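Local coordinates for protein putative glutaryl-CoA dehydrogenase (Thermus thermophilus, PDB 2EBA) that binds flavin-adenine dinucleotide and belongs to the acyl-CoA dehydrogenase family of flavoproteins, here as an assembly of four chains, at residues T132-G137 with N158-W163; P194-R199 with S213-E218. All blocks are in the same frame, centred on the assembly; numbering follows the deposited sequence.

Contact 1 of 2, residues T132-G137 with N158-W163; sequences TEPDGG and NGTKMW. With FAD (flavin-adenine dinucleotide), chain I.
Glu-133 and Lys-161 form a buried salt bridge, with Lys-161 NZ 2.6 Å from Glu-133 OE2 on that oxygen's anti lone pair, the one turned away from OE1. The lysine chain reaches it by bending at its second torsion (chi2 -59°), which swings the ammonium back toward the loop although CB points away from it. At the next residue the strand's backbone takes over: Met-162 N donates to Thr-132 O at 3.0 Å, coming from above the carbonyl plane instead of along a lone pair. On the outer side the Pro-134 ring lies across the Met-162 side chain at about a right angle, CG to CG 4.0 Å, and Pro-134 CG also meets Thr-160 CG2 at 3.8 Å. The methionine then curls back, so that its CE sits over the centre of one face of the Trp-163 ring.

Thr-132 turns its other polar groups to the cofactor. Its N gives a nearly straight bond (170°) to FAD O2 at 3.0 Å, and OG1 donates to FAD N1 at 2.7 Å. Beyond the type I turn from Glu-133 to Gly-136, Gly-137 N donates to FAD O2P at 2.7 Å; the backbone comes close against the cofactor, as a residue without a side chain allows. In the second shell, Lys-145 N and Thr-146 OG1 hold the carboxylate of Glu-133, while the carbonyls of Leu-131 and Trp-176 share Lys-161 NZ. One short loop thus offers donors to both the pyrimidine edge of the flavin and a phosphate; the two bonds from Thr-132 would probably help stabilise negative charge at N1 and O2.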
# COMPACT_ATOMS: atom_id res chain seq x y z
N THR A 132 -15.08 15.64 -23.28
CA THR A 132 -13.94 16.29 -22.63
C THR A 132 -13.41 17.53 -23.35
O THR A 132 -13.28 17.56 -24.57
CB THR A 132 -12.75 15.30 -22.49
OG1 THR A 132 -13.15 14.17 -21.71
CG2 THR A 132 -11.55 15.98 -21.81
N GLU A 133 -13.09 18.55 -22.57
CA GLU A 133 -12.54 19.77 -23.12
C GLU A 133 -11.23 20.09 -22.42
O GLU A 133 -10.90 19.53 -21.39
CB GLU A 133 -13.55 20.91 -22.95
CG GLU A 133 -14.65 20.83 -23.99
CD GLU A 133 -15.66 21.94 -23.87
OE1 GLU A 133 -15.26 23.06 -23.50
OE2 GLU A 133 -16.85 21.69 -24.14
N PRO A 134 -10.44 21.00 -23.01
CA PRO A 134 -9.14 21.44 -22.49
C PRO A 134 -9.02 21.83 -21.01
O PRO A 134 -7.94 21.70 -20.42
CB PRO A 134 -8.77 22.59 -23.43
CG PRO A 134 -9.32 22.12 -24.73
CD PRO A 134 -10.69 21.58 -24.34
N ASP A 135 -10.10 22.30 -20.39
CA ASP A 135 -9.99 22.72 -18.99
C ASP A 135 -10.12 21.65 -17.91
O ASP A 135 -9.87 21.92 -16.74
CB ASP A 135 -10.98 23.87 -18.72
CG ASP A 135 -10.56 25.16 -19.40
OD1 ASP A 135 -11.26 26.17 -19.26
OD2 ASP A 135 -9.51 25.17 -20.08
N GLY A 136 -10.50 20.43 -18.30
CA GLY A 136 -10.63 19.36 -17.32
C GLY A 136 -11.84 18.46 -17.53
O GLY A 136 -12.99 18.88 -17.32
N GLY A 137 -11.59 17.22 -17.94
CA GLY A 137 -12.67 16.29 -18.19
C GLY A 137 -13.33 15.73 -16.94
O GLY A 137 -14.35 15.06 -17.05
N ASN A 158 -19.81 26.16 -31.39
CA ASN A 158 -18.46 26.72 -31.24
C ASN A 158 -17.84 26.17 -29.96
O ASN A 158 -18.39 26.32 -28.87
CB ASN A 158 -18.50 28.25 -31.15
CG ASN A 158 -18.64 28.93 -32.50
OD1 ASN A 158 -17.71 28.91 -33.32
ND2 ASN A 158 -19.79 29.53 -32.74
N GLY A 159 -16.68 25.54 -30.10
CA GLY A 159 -16.00 25.00 -28.94
C GLY A 159 -14.86 24.08 -29.33
O GLY A 159 -14.56 23.91 -30.51
N THR A 160 -14.24 23.47 -28.34
CA THR A 160 -13.14 22.56 -28.59
C THR A 160 -13.23 21.32 -27.71
O THR A 160 -13.71 21.38 -26.58
CB THR A 160 -11.79 23.26 -28.35
OG1 THR A 160 -11.56 24.22 -29.38
CG2 THR A 160 -10.66 22.26 -28.32
N LYS A 161 -12.79 20.18 -28.24
CA LYS A 161 -12.80 18.93 -27.50
C LYS A 161 -11.40 18.35 -27.55
O LYS A 161 -10.72 18.40 -28.58
CB LYS A 161 -13.82 17.95 -28.11
CG LYS A 161 -15.26 18.45 -28.07
CD LYS A 161 -15.73 18.72 -26.63
CE LYS A 161 -17.20 19.15 -26.59
NZ LYS A 161 -17.68 19.52 -25.23
N MET A 162 -10.94 17.82 -26.42
CA MET A 162 -9.58 17.28 -26.34
C MET A 162 -9.61 15.79 -26.04
O MET A 162 -10.48 15.29 -25.32
CB MET A 162 -8.76 17.98 -25.26
CG MET A 162 -7.51 18.71 -25.77
SD MET A 162 -6.69 17.91 -27.15
CE MET A 162 -5.49 17.06 -26.38
N TRP A 163 -8.63 15.08 -26.59
CA TRP A 163 -8.48 13.65 -26.39
C TRP A 163 -9.69 12.86 -26.87
O TRP A 163 -10.16 12.01 -26.16
CB TRP A 163 -8.26 13.34 -24.90
CG TRP A 163 -7.21 14.16 -24.18
CD1 TRP A 163 -7.41 15.06 -23.19
CD2 TRP A 163 -5.80 14.17 -24.45
NE1 TRP A 163 -6.22 15.64 -22.81
CE2 TRP A 163 -5.21 15.11 -23.57
CE3 TRP A 163 -4.97 13.47 -25.34
CZ2 TRP A 163 -3.84 15.37 -23.57
CZ3 TRP A 163 -3.61 13.74 -25.33
CH2 TRP A 163 -3.06 14.68 -24.45
PA FAD I . -8.26 16.64 -15.04
O1A FAD I . -7.67 18.03 -14.88
O2A FAD I . -9.75 16.44 -15.12
O5B FAD I . -7.62 15.72 -13.88
C5B FAD I . -6.34 15.72 -13.50
C4B FAD I . -5.99 15.13 -12.15
O4B FAD I . -6.97 15.70 -11.04
C3B FAD I . -6.72 13.68 -12.08
O3B FAD I . -5.99 12.97 -11.09
C2B FAD I . -8.09 13.77 -11.35
O2B FAD I . -8.33 12.70 -10.53
C1B FAD I . -7.79 14.90 -10.40
N9A FAD I . -9.12 15.58 -10.13
C8A FAD I . -9.89 16.18 -11.03
N7A FAD I . -10.98 16.68 -10.36
C5A FAD I . -10.85 16.39 -9.03
C6A FAD I . -11.65 16.65 -7.86
N6A FAD I . -12.81 17.31 -7.94
N1A FAD I . -11.20 16.20 -6.64
C2A FAD I . -10.02 15.51 -6.53
N3A FAD I . -9.25 15.26 -7.63
C4A FAD I . -9.64 15.69 -8.88
N1 FAD I . -12.90 12.08 -23.47
C2 FAD I . -14.05 12.02 -24.22
O2 FAD I . -15.03 12.74 -23.93
N3 FAD I . -14.13 11.18 -25.29
C4 FAD I . -13.06 10.38 -25.63
O4 FAD I . -13.15 9.63 -26.62
C4X FAD I . -11.87 10.43 -24.88
N5 FAD I . -10.78 9.66 -25.22
C5X FAD I . -9.60 9.73 -24.51
C6 FAD I . -8.49 8.95 -24.90
C7 FAD I . -7.26 9.04 -24.20
C7M FAD I . -6.11 8.19 -24.69
C8 FAD I . -7.15 9.92 -23.07
C8M FAD I . -5.88 10.08 -22.26
C9 FAD I . -8.26 10.68 -22.68
C9A FAD I . -9.51 10.62 -23.38
N10 FAD I . -10.64 11.40 -23.03
C10 FAD I . -11.80 11.31 -23.77
C1' FAD I . -10.61 12.34 -21.90
C2' FAD I . -10.53 11.70 -20.55
O2' FAD I . -11.84 11.31 -20.14
C3' FAD I . -9.89 12.69 -19.63
O3' FAD I . -8.48 12.56 -19.77
C4' FAD I . -10.25 12.51 -18.16
O4' FAD I . -11.52 13.09 -17.88
C5' FAD I . -9.21 13.18 -17.28
O5' FAD I . -9.39 14.58 -17.31
P FAD I . -8.24 15.64 -17.74
O1P FAD I . -7.20 15.00 -18.59
O2P FAD I . -8.95 16.85 -18.31
O3P FAD I . -7.54 15.98 -16.33

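Contact 2 of 2, residues P194-R199 with S213-E218; sequences PGFQAR and SELVLE
Phe-196 and Leu-217 pair across the strands of a beta hairpin in the middle domain of this acyl-CoA dehydrogenase fold, where the axes of antiparallel segments 196-199 and 213-217 come within 4.6 Å. The packed side carries Phe-196, Ala-198, Leu-215 and Leu-217. With CG anti to the backbone N (chi1 -172°), the phenyl ring lies alongside Leu-217, its CD1 3.6 Å from Leu-217 CG, and extends far enough for CZ to approach Leu-215 CD1 at 4.1 Å. Ala-198, small beside these neighbours, meets the other branch of that leucine, CB to CD2 3.8 Å. Ile-175 of strand 172-178 touches Phe-196, Leu-215 and Leu-217, so bulky apolar residues suit this face.

Between the faces the strands are stitched regularly: Gln-197 and Val-216 exchange two backbone bonds, each of 2.8 Å between the N of one and the O of the other, and Arg-199 and Glu-214 form a second reciprocal pair. At the hairpin's open end Gly-195 O accepts from Glu-218 N; Gly-195, with a positive phi, lies close against Glu-218 O, which suits a residue without a side chain.

The reverse side is looser and more polar. Gln-197 bends away from the partner strand, and Arg-199, itself exposed, folds back at chi3 (-71°) to lay its guanidinium near Val-216, NH1 to CG2 3.4 Å. Such a solvent-facing side suits long side chains with polar ends. Glu-214 reaches out extended, and its OE1 stands 2.8 Å from Arg-199 NH2 over one face of the guanidinium, the two planes 72° apart: an attraction of charges, with no N-H aimed at the oxygen.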
# COMPACT_ATOMS: atom_id res chain seq x y z
N PRO A 194 -18.61 22.16 -42.89
CA PRO A 194 -17.64 23.24 -42.71
C PRO A 194 -17.52 23.81 -41.30
O PRO A 194 -18.50 23.88 -40.56
CB PRO A 194 -18.09 24.28 -43.75
CG PRO A 194 -19.47 23.84 -44.17
CD PRO A 194 -19.43 22.36 -44.09
N GLY A 195 -16.30 24.18 -40.93
CA GLY A 195 -16.04 24.75 -39.62
C GLY A 195 -15.62 23.73 -38.59
O GLY A 195 -15.29 24.07 -37.46
N PHE A 196 -15.62 22.46 -38.99
CA PHE A 196 -15.27 21.35 -38.10
C PHE A 196 -13.89 20.78 -38.45
O PHE A 196 -13.70 20.24 -39.53
CB PHE A 196 -16.31 20.24 -38.23
CG PHE A 196 -16.17 19.13 -37.23
CD1 PHE A 196 -16.95 19.11 -36.08
CD2 PHE A 196 -15.27 18.09 -37.44
CE1 PHE A 196 -16.85 18.07 -35.15
CE2 PHE A 196 -15.16 17.05 -36.52
CZ PHE A 196 -15.95 17.04 -35.37
N GLN A 197 -12.95 20.88 -37.52
CA GLN A 197 -11.61 20.37 -37.75
C GLN A 197 -11.20 19.34 -36.71
O GLN A 197 -11.47 19.52 -35.52
CB GLN A 197 -10.58 21.51 -37.74
CG GLN A 197 -10.82 22.63 -38.74
CD GLN A 197 -10.64 22.20 -40.20
OE1 GLN A 197 -10.58 23.05 -41.10
NE2 GLN A 197 -10.55 20.90 -40.44
N ALA A 198 -10.56 18.27 -37.16
CA ALA A 198 -10.10 17.22 -36.27
C ALA A 198 -8.60 17.02 -36.49
O ALA A 198 -8.18 16.68 -37.59
CB ALA A 198 -10.83 15.92 -36.57
N ARG A 199 -7.81 17.24 -35.45
CA ARG A 199 -6.37 17.08 -35.57
C ARG A 199 -5.92 16.02 -34.58
O ARG A 199 -6.33 16.03 -33.42
CB ARG A 199 -5.67 18.41 -35.32
CG ARG A 199 -6.17 19.51 -36.26
CD ARG A 199 -5.24 20.71 -36.35
NE ARG A 199 -5.23 21.53 -35.13
CZ ARG A 199 -6.28 22.19 -34.66
NH1 ARG A 199 -7.45 22.13 -35.29
NH2 ARG A 199 -6.16 22.92 -33.55
N SER A 213 -7.79 12.54 -31.14
CA SER A 213 -7.75 13.82 -31.81
C SER A 213 -8.23 14.97 -30.96
O SER A 213 -8.70 14.80 -29.84
CB SER A 213 -8.61 13.75 -33.07
OG SER A 213 -8.38 12.53 -33.76
N GLU A 214 -8.08 16.16 -31.52
CA GLU A 214 -8.54 17.37 -30.88
C GLU A 214 -9.60 17.87 -31.86
O GLU A 214 -9.35 17.97 -33.06
CB GLU A 214 -7.41 18.37 -30.76
CG GLU A 214 -7.83 19.66 -30.12
CD GLU A 214 -6.80 20.75 -30.30
OE1 GLU A 214 -6.57 21.16 -31.47
OE2 GLU A 214 -6.23 21.19 -29.28
N LEU A 215 -10.81 18.15 -31.36
CA LEU A 215 -11.86 18.62 -32.25
C LEU A 215 -12.02 20.11 -32.06
O LEU A 215 -12.04 20.62 -30.94
CB LEU A 215 -13.20 17.90 -31.95
CG LEU A 215 -13.19 16.37 -31.88
CD1 LEU A 215 -14.61 15.84 -31.66
CD2 LEU A 215 -12.60 15.82 -33.16
N VAL A 216 -12.09 20.82 -33.17
CA VAL A 216 -12.27 22.25 -33.13
C VAL A 216 -13.49 22.55 -33.97
O VAL A 216 -13.53 22.24 -35.16
CB VAL A 216 -11.05 23.01 -33.70
CG1 VAL A 216 -11.30 24.49 -33.68
CG2 VAL A 216 -9.81 22.69 -32.89
N LEU A 217 -14.51 23.11 -33.33
CA LEU A 217 -15.73 23.48 -34.00
C LEU A 217 -15.79 25.00 -34.08
O LEU A 217 -15.89 25.68 -33.06
CB LEU A 217 -16.96 22.93 -33.26
CG LEU A 217 -17.14 21.41 -33.36
CD1 LEU A 217 -16.30 20.75 -32.28
CD2 LEU A 217 -18.61 21.04 -33.21
N GLU A 218 -15.72 25.51 -35.30
CA GLU A 218 -15.74 26.94 -35.54
C GLU A 218 -16.99 27.28 -36.35
O GLU A 218 -17.05 27.01 -37.56
CB GLU A 218 -14.48 27.33 -36.32
CG GLU A 218 -13.89 28.69 -35.99
CD GLU A 218 -12.54 28.90 -36.68
OE1 GLU A 218 -12.45 28.72 -37.91
OE2 GLU A 218 -11.57 29.25 -35.97

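How the contacts relate
From the N terminus, the chain leaves strand 127-130 and enters the loop that holds residues 132-137. After strand 147-149 it returns on strand 154-165, where contact 1 closes that excursion beside the flavin. It then passes through strands 172-178 and 184-190 before contact 2 closes the hairpin of strands 196-200 and 212-217. The two closures follow in series, neither nested nor crossed. They adjoin, their centres about 11 Å apart, because strands 154-165 and 212-217 are sheet neighbours: Leu-215 N lies 2.8 Å from Lys-161 O, a probable hydrogen bond. One antiparallel sheet therefore links the cofactor loop to the outlying hairpin.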